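Protein ACDH-11, isoform b (Caenorhabditis elegans, PDB 4Y9J) belongs to the acyl-CoA dehydrogenase family and forms an assembly of four chains that binds flavin-adenine dinucleotide and the ligand UCC. Local coordinates at residues B[213-218]-B[236-241]; B[373-378]-B[396-401]; B[458-461]-B[465-468]. All blocks are in the same frame, centred on the assembly; numbering follows the deposited sequence.

Contact 1. Residues B[213-218]-B[236-241]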
loop_
_atom_site.group_PDB
_atom_site.type_symbol
_atom_site.label_atom_id
_atom_site.label_comp_id
_atom_site.label_asym_id
_atom_site.label_seq_id
_atom_site.Cartn_x
_atom_site.Cartn_y
_atom_site.Cartn_z
ATOM N N ASP B 213 8.258 -24.556 39.479
ATOM C CA ASP B 213 7.599 -23.248 39.243
ATOM C C ASP B 213 7.470 -22.880 37.761
ATOM O O ASP B 213 7.126 -21.726 37.421
ATOM C CB ASP B 213 8.343 -22.187 40.035
ATOM C CG ASP B 213 8.250 -22.448 41.532
ATOM O OD1 ASP B 213 7.135 -22.781 41.997
ATOM O OD2 ASP B 213 9.269 -22.366 42.222
ATOM N N THR B 214 7.760 -23.857 36.900
ATOM C CA THR B 214 7.641 -23.729 35.431
ATOM C C THR B 214 6.279 -24.237 34.956
ATOM O O THR B 214 5.890 -25.345 35.295
ATOM C CB THR B 214 8.722 -24.567 34.768
ATOM O OG1 THR B 214 9.986 -24.124 35.250
ATOM C CG2 THR B 214 8.658 -24.434 33.247
ATOM N N TYR B 215 5.587 -23.427 34.172
ATOM C CA TYR B 215 4.236 -23.679 33.720
ATOM C C TYR B 215 4.160 -23.464 32.170
ATOM O O TYR B 215 5.007 -22.781 31.538
ATOM C CB TYR B 215 3.234 -22.701 34.384
ATOM C CG TYR B 215 3.061 -22.915 35.864
ATOM C CD1 TYR B 215 4.094 -22.577 36.755
ATOM C CD2 TYR B 215 1.904 -23.530 36.373
ATOM C CE1 TYR B 215 3.976 -22.835 38.120
ATOM C CE2 TYR B 215 1.790 -23.810 37.718
ATOM C CZ TYR B 215 2.822 -23.471 38.583
ATOM O OH TYR B 215 2.674 -23.737 39.922
ATOM N N ARG B 216 3.091 -24.020 31.604
ATOM C CA ARG B 216 2.662 -23.884 30.189
ATOM C C ARG B 216 1.485 -22.938 30.250
ATOM O O ARG B 216 0.547 -23.248 30.973
ATOM C CB ARG B 216 2.050 -25.229 29.742
ATOM C CG ARG B 216 2.888 -26.179 28.976
ATOM C CD ARG B 216 1.979 -27.213 28.285
ATOM N NE ARG B 216 1.349 -28.219 29.156
ATOM C CZ ARG B 216 0.038 -28.508 29.265
ATOM N NH1 ARG B 216 -0.927 -27.867 28.621
ATOM N NH2 ARG B 216 -0.325 -29.497 30.047
ATOM N N LEU B 217 1.512 -21.841 29.503
ATOM C CA LEU B 217 0.401 -20.900 29.463
ATOM C C LEU B 217 -0.494 -21.101 28.232
ATOM O O LEU B 217 -0.005 -21.273 27.102
ATOM C CB LEU B 217 0.878 -19.431 29.490
ATOM C CG LEU B 217 1.806 -19.025 30.621
ATOM C CD1 LEU B 217 2.162 -17.552 30.586
ATOM C CD2 LEU B 217 1.256 -19.455 32.008
ATOM N N HIS B 218 -1.796 -20.929 28.485
ATOM C CA HIS B 218 -2.857 -21.074 27.492
ATOM C C HIS B 218 -3.830 -19.921 27.658
ATOM O O HIS B 218 -4.518 -19.814 28.709
ATOM C CB HIS B 218 -3.559 -22.439 27.657
ATOM C CG HIS B 218 -2.695 -23.603 27.287
ATOM N ND1 HIS B 218 -1.876 -24.252 28.199
ATOM C CD2 HIS B 218 -2.537 -24.251 26.119
ATOM C CE1 HIS B 218 -1.218 -25.212 27.594
ATOM N NE2 HIS B 218 -1.601 -25.236 26.333
ATOM N N ALA B 236 -1.676 -15.076 34.835
ATOM C CA ALA B 236 -2.454 -16.245 34.480
ATOM C C ALA B 236 -3.015 -16.925 35.710
ATOM O O ALA B 236 -2.553 -16.675 36.817
ATOM C CB ALA B 236 -1.573 -17.234 33.720
ATOM N N ARG B 237 -3.990 -17.806 35.499
ATOM C CA ARG B 237 -4.606 -18.597 36.543
ATOM C C ARG B 237 -4.069 -19.990 36.592
ATOM O O ARG B 237 -4.168 -20.742 35.623
ATOM C CB ARG B 237 -6.095 -18.695 36.295
ATOM C CG ARG B 237 -6.788 -17.349 36.242
ATOM C CD ARG B 237 -8.312 -17.468 36.162
ATOM N NE ARG B 237 -8.816 -16.149 35.869
ATOM C CZ ARG B 237 -9.038 -15.189 36.759
ATOM N NH1 ARG B 237 -8.899 -15.429 38.088
ATOM N NH2 ARG B 237 -9.408 -13.989 36.315
ATOM N N ILE B 238 -3.536 -20.351 37.760
ATOM C CA ILE B 238 -2.880 -21.605 37.911
ATOM C C ILE B 238 -3.982 -22.633 38.035
ATOM O O ILE B 238 -5.001 -22.374 38.691
ATOM C CB ILE B 238 -1.933 -21.606 39.135
ATOM C CG1 ILE B 238 -0.705 -20.741 38.767
ATOM C CG2 ILE B 238 -1.587 -23.038 39.501
ATOM C CD1 ILE B 238 0.443 -20.855 39.744
ATOM N N VAL B 239 -3.815 -23.734 37.324
ATOM C CA VAL B 239 -4.769 -24.840 37.331
ATOM C C VAL B 239 -4.322 -25.864 38.387
ATOM O O VAL B 239 -3.193 -26.313 38.358
ATOM C CB VAL B 239 -4.778 -25.553 35.953
ATOM C CG1 VAL B 239 -5.770 -26.710 35.960
ATOM C CG2 VAL B 239 -5.083 -24.571 34.824
ATOM N N ASP B 240 -5.217 -26.227 39.305
ATOM C CA ASP B 240 -4.861 -27.179 40.345
ATOM C C ASP B 240 -4.904 -28.638 39.826
ATOM O O ASP B 240 -5.250 -28.888 38.675
ATOM C CB ASP B 240 -5.745 -26.968 41.577
ATOM C CG ASP B 240 -7.183 -27.283 41.324
ATOM O OD1 ASP B 240 -7.493 -28.172 40.526
ATOM O OD2 ASP B 240 -8.021 -26.626 41.928
ATOM N N SER B 241 -4.540 -29.599 40.672
ATOM C CA SER B 241 -4.497 -31.014 40.275
ATOM C C SER B 241 -5.895 -31.618 39.974
ATOM O O SER B 241 -5.995 -32.748 39.537
ATOM C CB SER B 241 -3.824 -31.815 41.385
ATOM O OG SER B 241 -4.617 -31.700 42.555
#
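The phenol ring of Tyr215 is met obliquely by the delta methyl of Ile238, while the carbonyl oxygen of Asp213 lies in the ring plane at the CD1 edge, Asp213 O to Tyr215 CD1 3.2 Å. Phe255, on strand 252-258, adds an edge-to-face ring contact with the same tyrosine. Ile238 CD1 sits beside the hydroxyl end of the ring, 3.6 Å from Tyr215 OH and 3.7 Å from Tyr215 CZ. The second branch of the isoleucine, CG2, reaches the ring at Tyr215 CE2, 3.9 Å away, and the two side chains cross at about a right angle. With chi1 at -73°, Ile238 CG1 stands anti to the carbonyl carbon, and the extended chain beyond it carries CD1 over to the phenol.

The two strands are not direct neighbours. Strand 206-209 pairs with both, antiparallel to 214-225 and parallel to 231-238, and the contact spans it: Tyr215 and Leu217 also pack on Ala207. Strands 252-258 and 285-298 complete a closed ring of pairings, the beta-barrel type of middle domain known from acyl-CoA dehydrogenases, and the side chains meet within it.

Two residues further along strand 214-225, and two back along strand 231-238, the delta methyl CD2 of Leu217 touches the methyl of Ala236, CD2 to CB 4.0 Å. Here the backbones come somewhat closer, CA to CA 7.4 Å between Leu217 and Ala236 against 8.5 Å between Tyr215 and Ile238. Leu217 also packs on Ala295, and Ala236 on Phe255.

Contact 2. Residues B[373-378]-B[396-401]; sequences FEAARL and RLITPV. With UCC (S-{(3S,5R,9R)-1-[(2R,3S,4R,5R)-5-(6-amino-9H-purin-9-yl)-4-hydroxy-3-(phosphonooxy)tetrahydrofuran-2-yl]-3,5,9-trihydroxy-8,8-dimethyl-3,5-dioxido-10,14-dioxo-2,4,6-trioxa-11,15-diaza-3lambda~5~,5lambda~5~-diphosphaheptadecan-17-yl} undecanethioate), chain F.
Ile398 carries the apolar part of the contact, reaching from helix 389-419 to three residues of helix 352-383. Its delta methyl lies against the Glu374 chain, Ile398 CD1 to Glu374 CG 3.7 Å, the two side chains crossing at about a right angle, and also approaches the backbone nitrogen of Ala375. The other branch meets two methyls: Ile398 CG2 is 3.9 Å from Ala375 CB and 4.1 Å from Leu378 CD1. Placing CG1 anti to the backbone N (chi1 -157°) sends CD1 toward Glu374 and leaves CG2 between the backbone N and the carbonyl carbon, facing Ala375 and Leu378.

The Glu374-Arg377 salt bridge lies within helix 352-383. Arg377 grips Glu374 side-on, NE to OE1 at 3.0 Å and NH2 to OE2 at 3.1 Å. The carboxylate oxygens lie in or near the guanidinium plane, yet the nitrogens approach them from above the carboxylate plane. From other helices, Tyr535 OH donates to Glu374 OE2 and Arg473 pairs with it, so this buried carboxylate has several partners, which would probably favour its charged form.

The third kind of interaction is stacking on UCC: the guanidinium of Arg396 lies nearly parallel to the adenine ring. UCC N1 is 3.2 Å above the guanidinium plane, over its centre, and Arg396 NH2 also comes close to UCC C6. Asp455 forms a salt bridge with Arg396 NH2 and probably helps to position the group.

The axes of the two segments approach to 9.8 Å and run in roughly opposed directions, at 143°, with a kink at Pro400. This is the helical-hairpin packing of the all-helical C-terminal domain of acyl-CoA dehydrogenases, here with its second helix lining the UCC pocket.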
loop_
_atom_site.group_PDB
_atom_site.type_symbol
_atom_site.label_atom_id
_atom_site.label_comp_id
_atom_site.label_asym_id
_atom_site.label_seq_id
_atom_site.Cartn_x
_atom_site.Cartn_y
_atom_site.Cartn_z
ATOM N N PHE B 373 8.529 15.973 38.342
ATOM C CA PHE B 373 9.827 15.927 39.026
ATOM C C PHE B 373 9.699 15.690 40.538
ATOM O O PHE B 373 10.547 15.052 41.107
ATOM C CB PHE B 373 10.706 17.134 38.633
ATOM C CG PHE B 373 11.385 16.892 37.343
ATOM C CD1 PHE B 373 12.506 16.067 37.297
ATOM C CD2 PHE B 373 10.841 17.347 36.156
ATOM C CE1 PHE B 373 13.093 15.715 36.076
ATOM C CE2 PHE B 373 11.413 16.985 34.928
ATOM C CZ PHE B 373 12.545 16.182 34.897
ATOM N N GLU B 374 8.590 16.108 41.147
ATOM C CA GLU B 374 8.281 15.722 42.532
ATOM C C GLU B 374 8.057 14.200 42.608
ATOM O O GLU B 374 8.531 13.547 43.514
ATOM C CB GLU B 374 7.024 16.452 43.023
ATOM C CG GLU B 374 6.465 15.949 44.366
ATOM C CD GLU B 374 7.218 16.460 45.564
ATOM O OE1 GLU B 374 8.301 17.048 45.377
ATOM O OE2 GLU B 374 6.740 16.243 46.699
ATOM N N ALA B 375 7.382 13.621 41.615
ATOM C CA ALA B 375 7.283 12.126 41.557
ATOM C C ALA B 375 8.678 11.421 41.406
ATOM O O ALA B 375 8.939 10.436 42.062
ATOM C CB ALA B 375 6.309 11.716 40.465
ATOM N N ALA B 376 9.541 11.932 40.535
ATOM C CA ALA B 376 10.894 11.417 40.321
ATOM C C ALA B 376 11.719 11.508 41.604
ATOM O O ALA B 376 12.400 10.562 41.964
ATOM C CB ALA B 376 11.593 12.213 39.235
ATOM N N ARG B 377 11.652 12.667 42.250
ATOM C CA ARG B 377 12.281 12.892 43.593
ATOM C C ARG B 377 11.816 11.876 44.592
ATOM O O ARG B 377 12.645 11.225 45.253
ATOM C CB ARG B 377 11.964 14.287 44.111
ATOM C CG ARG B 377 12.673 14.688 45.363
ATOM C CD ARG B 377 12.237 16.054 45.891
ATOM N NE ARG B 377 10.897 16.022 46.486
ATOM C CZ ARG B 377 10.633 15.745 47.739
ATOM N NH1 ARG B 377 11.626 15.471 48.576
ATOM N NH2 ARG B 377 9.392 15.715 48.166
ATOM N N LEU B 378 10.509 11.731 44.726
ATOM C CA LEU B 378 9.898 10.805 45.704
ATOM C C LEU B 378 10.212 9.337 45.379
ATOM O O LEU B 378 10.394 8.524 46.294
ATOM C CB LEU B 378 8.366 10.956 45.773
ATOM C CG LEU B 378 7.878 12.293 46.351
ATOM C CD1 LEU B 378 6.400 12.476 46.000
ATOM C CD2 LEU B 378 8.120 12.357 47.826
ATOM N N ARG B 396 2.946 7.086 46.693
ATOM C CA ARG B 396 1.850 6.192 46.296
ATOM C C ARG B 396 0.670 6.958 45.724
ATOM O O ARG B 396 0.026 6.494 44.748
ATOM C CB ARG B 396 1.402 5.339 47.494
ATOM C CG ARG B 396 0.218 4.422 47.157
ATOM C CD ARG B 396 0.512 3.297 46.177
ATOM N NE ARG B 396 -0.672 2.499 45.869
ATOM C CZ ARG B 396 -1.481 2.686 44.809
ATOM N NH1 ARG B 396 -1.229 3.619 43.874
ATOM N NH2 ARG B 396 -2.549 1.897 44.672
ATOM N N LEU B 397 0.441 8.144 46.287
ATOM C CA LEU B 397 -0.641 9.037 45.860
ATOM C C LEU B 397 -0.335 9.741 44.521
ATOM O O LEU B 397 -1.201 9.811 43.618
ATOM C CB LEU B 397 -0.889 10.109 46.909
ATOM C CG LEU B 397 -1.903 11.160 46.494
ATOM C CD1 LEU B 397 -3.249 10.471 46.285
ATOM C CD2 LEU B 397 -1.978 12.289 47.508
ATOM N N ILE B 398 0.869 10.293 44.402
ATOM C CA ILE B 398 1.237 11.095 43.239
ATOM C C ILE B 398 1.262 10.346 41.900
ATOM O O ILE B 398 0.983 10.919 40.879
ATOM C CB ILE B 398 2.533 11.880 43.473
ATOM C CG1 ILE B 398 2.592 13.093 42.547
ATOM C CG2 ILE B 398 3.752 11.014 43.261
ATOM C CD1 ILE B 398 3.776 13.977 42.827
ATOM N N THR B 399 1.572 9.063 41.916
ATOM C CA THR B 399 1.791 8.327 40.726
ATOM C C THR B 399 0.510 8.284 39.884
ATOM O O THR B 399 0.526 8.707 38.697
ATOM C CB THR B 399 2.349 6.936 41.080
ATOM O OG1 THR B 399 3.677 7.118 41.521
ATOM C CG2 THR B 399 2.430 6.116 39.857
ATOM N N PRO B 400 -0.635 7.877 40.493
ATOM C CA PRO B 400 -1.837 7.887 39.641
ATOM C C PRO B 400 -2.375 9.291 39.330
ATOM O O PRO B 400 -2.920 9.499 38.229
ATOM C CB PRO B 400 -2.854 7.105 40.473
ATOM C CG PRO B 400 -2.378 7.245 41.923
ATOM C CD PRO B 400 -0.885 7.178 41.765
ATOM N N VAL B 401 -2.222 10.214 40.285
ATOM C CA VAL B 401 -2.691 11.596 40.130
ATOM C C VAL B 401 -1.932 12.229 38.953
ATOM O O VAL B 401 -2.530 12.782 38.035
ATOM C CB VAL B 401 -2.515 12.408 41.419
ATOM C CG1 VAL B 401 -2.834 13.869 41.173
ATOM C CG2 VAL B 401 -3.370 11.843 42.535
HETATM O OA1 UCC F . -1.507 -0.615 28.860
HETATM C CA1 UCC F . -0.451 -1.346 28.990
HETATM C CA2 UCC F . 0.886 -1.238 28.247
HETATM C CA3 UCC F . 1.223 0.016 27.502
HETATM C CA4 UCC F . 2.720 0.427 27.700
HETATM C CA5 UCC F . 2.790 1.718 28.525
HETATM C CA6 UCC F . 3.802 2.663 27.978
HETATM C CA7 UCC F . 3.876 3.944 28.792
HETATM C CA8 UCC F . 5.052 4.524 28.115
HETATM C CA9 UCC F . 5.059 5.894 27.699
HETATM C C10 UCC F . 5.110 6.080 26.250
HETATM C C11 UCC F . 3.789 6.790 25.990
HETATM S S UCC F . -0.303 -2.665 30.008
HETATM C CP1 UCC F . -1.894 -2.913 30.885
HETATM C CP2 UCC F . -2.320 -1.781 31.768
HETATM N NP1 UCC F . -3.441 -2.149 32.658
HETATM C CP3 UCC F . -3.706 -1.331 33.678
HETATM O OP1 UCC F . -3.164 -0.240 33.854
HETATM C CP4 UCC F . -4.694 -1.833 34.712
HETATM C CP5 UCC F . -5.780 -0.769 34.931
HETATM N NP2 UCC F . -6.535 -1.287 36.064
HETATM C CP6 UCC F . -6.190 -1.122 37.340
HETATM O OP2 UCC F . -5.256 -0.419 37.701
HETATM C CP8 UCC F . -7.126 -1.775 38.336
HETATM O OP3 UCC F . -7.395 -0.828 39.414
HETATM C CPB UCC F . -6.585 -2.969 39.087
HETATM C CP7 UCC F . -5.153 -2.921 39.639
HETATM C CP9 UCC F . -6.162 -3.899 37.867
HETATM C CPA UCC F . -7.669 -3.942 39.603
HETATM O O7 UCC F . -7.035 -5.076 40.246
HETATM P P2 UCC F . -7.865 -5.967 41.316
HETATM O O21 UCC F . -7.011 -7.128 41.799
HETATM O O22 UCC F . -9.280 -6.117 40.740
HETATM O O6 UCC F . -8.047 -4.858 42.492
HETATM P P1 UCC F . -7.502 -4.889 43.988
HETATM O O11 UCC F . -8.028 -6.072 44.787
HETATM O O12 UCC F . -7.786 -3.496 44.463
HETATM O "O5'" UCC F . -5.869 -5.063 43.692
HETATM C "C5'" UCC F . -5.163 -6.228 44.183
HETATM C "C4'" UCC F . -3.923 -5.836 45.009
HETATM C "C3'" UCC F . -4.306 -5.009 46.233
HETATM O "O3'" UCC F . -3.340 -5.331 47.201
HETATM P P3 UCC F . -3.707 -6.070 48.548
HETATM O O33 UCC F . -2.346 -6.281 49.173
HETATM O O32 UCC F . -4.246 -7.411 48.109
HETATM O O31 UCC F . -4.683 -5.098 49.257
HETATM C "C2'" UCC F . -4.134 -3.551 45.827
HETATM O "O2'" UCC F . -3.713 -2.674 46.869
HETATM O "O4'" UCC F . -3.052 -5.002 44.217
HETATM C "C1'" UCC F . -2.960 -3.735 44.857
HETATM N N9 UCC F . -2.785 -2.670 43.859
HETATM C C4 UCC F . -1.781 -1.802 43.925
HETATM N N3 UCC F . -0.698 -1.636 44.721
HETATM C C8 UCC F . -3.612 -2.385 42.826
HETATM N N7 UCC F . -3.116 -1.324 42.161
HETATM C C5 UCC F . -1.983 -0.920 42.778
HETATM C C6 UCC F . -0.938 0.114 42.551
HETATM N N6 UCC F . -1.067 0.964 41.501
HETATM N N1 UCC F . 0.079 0.213 43.466
HETATM C C2 UCC F . 0.179 -0.639 44.507
#

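Contact 3. Residues B[458-461]-B[465-468]; sequences RVFS and NILL. With UCC (S-{(3S,5R,9R)-1-[(2R,3S,4R,5R)-5-(6-amino-9H-purin-9-yl)-4-hydroxy-3-(phosphonooxy)tetrahydrofuran-2-yl]-3,5,9-trihydroxy-8,8-dimethyl-3,5-dioxido-10,14-dioxo-2,4,6-trioxa-11,15-diaza-3lambda~5~,5lambda~5~-diphosphaheptadecan-17-yl} undecanethioate), chain F.
Phe460 and Ile466 make the tightest side-chain approach between the two segments: the gamma methyl CG2 of Ile466 comes within 3.3 Å of Phe460 CE1, oblique to the ring. The backbone N of Leu467 lies near the ring plane, at the edge of the phenyl group, and Leu467 CD1 touches the same corner of the ring, 4.1 Å from Phe460 CE1. Ile466 turns its other branch to Val459, where CG1 meets Val459 CG1 at 3.7 Å and CD1 sits beside the carbonyl oxygen of Val459. A chi1 of -81° puts Ile466 CG1 anti to the carbonyl carbon and CG2 anti to the backbone N, so that one branch serves each partner.

Arg458, in segment 458-461, holds UCC and contributes to its pocket. NE and NH2 both donate to the phosphate oxygen O12, which lies in the guanidinium plane at its edge; Arg458 NE is 3.0 Å from UCC O12. NH1 and NH2 share OP3, while UCC C8 lies over one face, offset toward the rim.

Further out, Asp455, in a salt bridge with Arg458 NH1, probably helps to orient the guanidinium. A water ties the two backbones together, donating to Phe460 O at 3.0 Å and accepting from Ile466 N at a longer 3.3 Å. The next helix start is capped by Asn465, the N-cap residue, whose OD1 accepts from Leu468 N at 3.0 Å in a nearly straight bond, the N-H arriving from above the carbonyl plane.

The contact forms the corner at which helix 449-461 turns through a short linker into helix 466-478, near the junction of the acyl-CoA dehydrogenase C-terminal domain with the ACDH-11 C-terminal region. Ile466 and Val459 also face helix 389-419, through Leu397 and Arg396 respectively, whereas Leu467 packs on Gln503 and Leu506 of helix 486-512.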
loop_
_atom_site.group_PDB
_atom_site.type_symbol
_atom_site.label_atom_id
_atom_site.label_comp_id
_atom_site.label_asym_id
_atom_site.label_seq_id
_atom_site.Cartn_x
_atom_site.Cartn_y
_atom_site.Cartn_z
ATOM N N ARG B 458 -8.563 4.050 46.042
ATOM C CA ARG B 458 -7.954 2.908 46.715
ATOM C C ARG B 458 -6.815 3.387 47.645
ATOM O O ARG B 458 -6.641 2.847 48.778
ATOM C CB ARG B 458 -7.439 1.929 45.666
ATOM C CG ARG B 458 -6.576 0.774 46.208
ATOM C CD ARG B 458 -5.787 0.146 45.051
ATOM N NE ARG B 458 -6.642 -0.701 44.236
ATOM C CZ ARG B 458 -6.996 -0.496 42.961
ATOM N NH1 ARG B 458 -6.543 0.533 42.232
ATOM N NH2 ARG B 458 -7.820 -1.374 42.400
ATOM N N VAL B 459 -6.036 4.382 47.197
ATOM C CA VAL B 459 -4.968 4.955 48.037
ATOM C C VAL B 459 -5.494 5.451 49.373
ATOM O O VAL B 459 -4.903 5.164 50.441
ATOM C CB VAL B 459 -4.106 6.012 47.311
ATOM C CG1 VAL B 459 -3.030 6.536 48.274
ATOM C CG2 VAL B 459 -3.408 5.358 46.149
ATOM N N PHE B 460 -6.590 6.183 49.349
ATOM C CA PHE B 460 -7.237 6.700 50.609
ATOM C C PHE B 460 -7.901 5.628 51.502
ATOM O O PHE B 460 -7.972 5.749 52.720
ATOM C CB PHE B 460 -8.242 7.773 50.247
ATOM C CG PHE B 460 -7.602 9.050 49.759
ATOM C CD1 PHE B 460 -6.837 9.811 50.601
ATOM C CD2 PHE B 460 -7.796 9.511 48.504
ATOM C CE1 PHE B 460 -6.273 11.007 50.180
ATOM C CE2 PHE B 460 -7.246 10.709 48.089
ATOM C CZ PHE B 460 -6.461 11.438 48.907
ATOM N N SER B 461 -8.267 4.521 50.884
ATOM C CA SER B 461 -8.988 3.430 51.524
ATOM C C SER B 461 -8.234 2.463 52.425
ATOM O O SER B 461 -8.866 1.780 53.199
ATOM C CB SER B 461 -9.654 2.613 50.414
ATOM O OG SER B 461 -10.611 3.439 49.796
ATOM N N ASN B 465 -3.185 7.828 57.068
ATOM C CA ASN B 465 -3.886 9.061 56.783
ATOM C C ASN B 465 -3.236 9.801 55.619
ATOM O O ASN B 465 -2.410 10.719 55.806
ATOM C CB ASN B 465 -3.965 9.954 58.026
ATOM C CG ASN B 465 -5.099 10.938 57.925
ATOM O OD1 ASN B 465 -5.523 11.314 56.813
ATOM N ND2 ASN B 465 -5.635 11.328 59.063
ATOM N N ILE B 466 -3.629 9.386 54.402
ATOM C CA ILE B 466 -3.071 9.973 53.181
ATOM C C ILE B 466 -3.435 11.448 53.132
ATOM O O ILE B 466 -2.616 12.276 52.781
ATOM C CB ILE B 466 -3.499 9.231 51.857
ATOM C CG1 ILE B 466 -2.659 7.978 51.615
ATOM C CG2 ILE B 466 -3.167 10.074 50.681
ATOM C CD1 ILE B 466 -3.079 6.828 52.499
ATOM N N LEU B 467 -4.650 11.801 53.520
ATOM C CA LEU B 467 -5.024 13.210 53.470
ATOM C C LEU B 467 -4.213 14.120 54.421
ATOM O O LEU B 467 -3.778 15.201 54.040
ATOM C CB LEU B 467 -6.501 13.359 53.776
ATOM C CG LEU B 467 -7.067 14.703 53.320
ATOM C CD1 LEU B 467 -7.282 14.574 51.831
ATOM C CD2 LEU B 467 -8.321 15.132 54.128
ATOM N N LEU B 468 -4.040 13.697 55.661
ATOM C CA LEU B 468 -3.158 14.422 56.589
ATOM C C LEU B 468 -1.743 14.646 56.006
ATOM O O LEU B 468 -1.159 15.772 56.026
ATOM C CB LEU B 468 -3.012 13.629 57.881
ATOM C CG LEU B 468 -2.049 14.286 58.861
ATOM C CD1 LEU B 468 -2.600 15.633 59.315
ATOM C CD2 LEU B 468 -1.742 13.404 60.090
HETATM O OA1 UCC F . -1.507 -0.615 28.860
HETATM C CA1 UCC F . -0.451 -1.346 28.990
HETATM C CA2 UCC F . 0.886 -1.238 28.247
HETATM C CA3 UCC F . 1.223 0.016 27.502
HETATM C CA4 UCC F . 2.720 0.427 27.700
HETATM C CA5 UCC F . 2.790 1.718 28.525
HETATM C CA6 UCC F . 3.802 2.663 27.978
HETATM C CA7 UCC F . 3.876 3.944 28.792
HETATM C CA8 UCC F . 5.052 4.524 28.115
HETATM C CA9 UCC F . 5.059 5.894 27.699
HETATM C C10 UCC F . 5.110 6.080 26.250
HETATM C C11 UCC F . 3.789 6.790 25.990
HETATM S S UCC F . -0.303 -2.665 30.008
HETATM C CP1 UCC F . -1.894 -2.913 30.885
HETATM C CP2 UCC F . -2.320 -1.781 31.768
HETATM N NP1 UCC F . -3.441 -2.149 32.658
HETATM C CP3 UCC F . -3.706 -1.331 33.678
HETATM O OP1 UCC F . -3.164 -0.240 33.854
HETATM C CP4 UCC F . -4.694 -1.833 34.712
HETATM C CP5 UCC F . -5.780 -0.769 34.931
HETATM N NP2 UCC F . -6.535 -1.287 36.064
HETATM C CP6 UCC F . -6.190 -1.122 37.340
HETATM O OP2 UCC F . -5.256 -0.419 37.701
HETATM C CP8 UCC F . -7.126 -1.775 38.336
HETATM O OP3 UCC F . -7.395 -0.828 39.414
HETATM C CPB UCC F . -6.585 -2.969 39.087
HETATM C CP7 UCC F . -5.153 -2.921 39.639
HETATM C CP9 UCC F . -6.162 -3.899 37.867
HETATM C CPA UCC F . -7.669 -3.942 39.603
HETATM O O7 UCC F . -7.035 -5.076 40.246
HETATM P P2 UCC F . -7.865 -5.967 41.316
HETATM O O21 UCC F . -7.011 -7.128 41.799
HETATM O O22 UCC F . -9.280 -6.117 40.740
HETATM O O6 UCC F . -8.047 -4.858 42.492
HETATM P P1 UCC F . -7.502 -4.889 43.988
HETATM O O11 UCC F . -8.028 -6.072 44.787
HETATM O O12 UCC F . -7.786 -3.496 44.463
HETATM O "O5'" UCC F . -5.869 -5.063 43.692
HETATM C "C5'" UCC F . -5.163 -6.228 44.183
HETATM C "C4'" UCC F . -3.923 -5.836 45.009
HETATM C "C3'" UCC F . -4.306 -5.009 46.233
HETATM O "O3'" UCC F . -3.340 -5.331 47.201
HETATM P P3 UCC F . -3.707 -6.070 48.548
HETATM O O33 UCC F . -2.346 -6.281 49.173
HETATM O O32 UCC F . -4.246 -7.411 48.109
HETATM O O31 UCC F . -4.683 -5.098 49.257
HETATM C "C2'" UCC F . -4.134 -3.551 45.827
HETATM O "O2'" UCC F . -3.713 -2.674 46.869
HETATM O "O4'" UCC F . -3.052 -5.002 44.217
HETATM C "C1'" UCC F . -2.960 -3.735 44.857
HETATM N N9 UCC F . -2.785 -2.670 43.859
HETATM C C4 UCC F . -1.781 -1.802 43.925
HETATM N N3 UCC F . -0.698 -1.636 44.721
HETATM C C8 UCC F . -3.612 -2.385 42.826
HETATM N N7 UCC F . -3.116 -1.324 42.161
HETATM C C5 UCC F . -1.983 -0.920 42.778
HETATM C C6 UCC F . -0.938 0.114 42.551
HETATM N N6 UCC F . -1.067 0.964 41.501
HETATM N N1 UCC F . 0.079 0.213 43.466
HETATM C C2 UCC F . 0.179 -0.639 44.507
HETATM O O HOH W 1 -6.612 8.098 54.052
#

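In the fold
Contacts 2 and 3 adjoin, their centres about 15 Å apart, and both reach the nucleotide end of UCC. Arg396 packs against Arg458 and Val459: its CZ is 3.6 Å from Val459 CG2, and its NH2 is 3.7 Å from Arg458 CD. Leu397 CD2 extends the join to Ile466 CG2, at 4.0 Å. Asp455 pairs with Arg396 and Arg458 alike, coupling the two arginines at the ligand. Contact 1 stands apart in the middle domain, its centre about 35 Å from that of contact 2 and about 36 Å from that of contact 3; the side chain of Ala236 is about 13 Å from a bound flavin-adenine dinucleotide, too far to touch it.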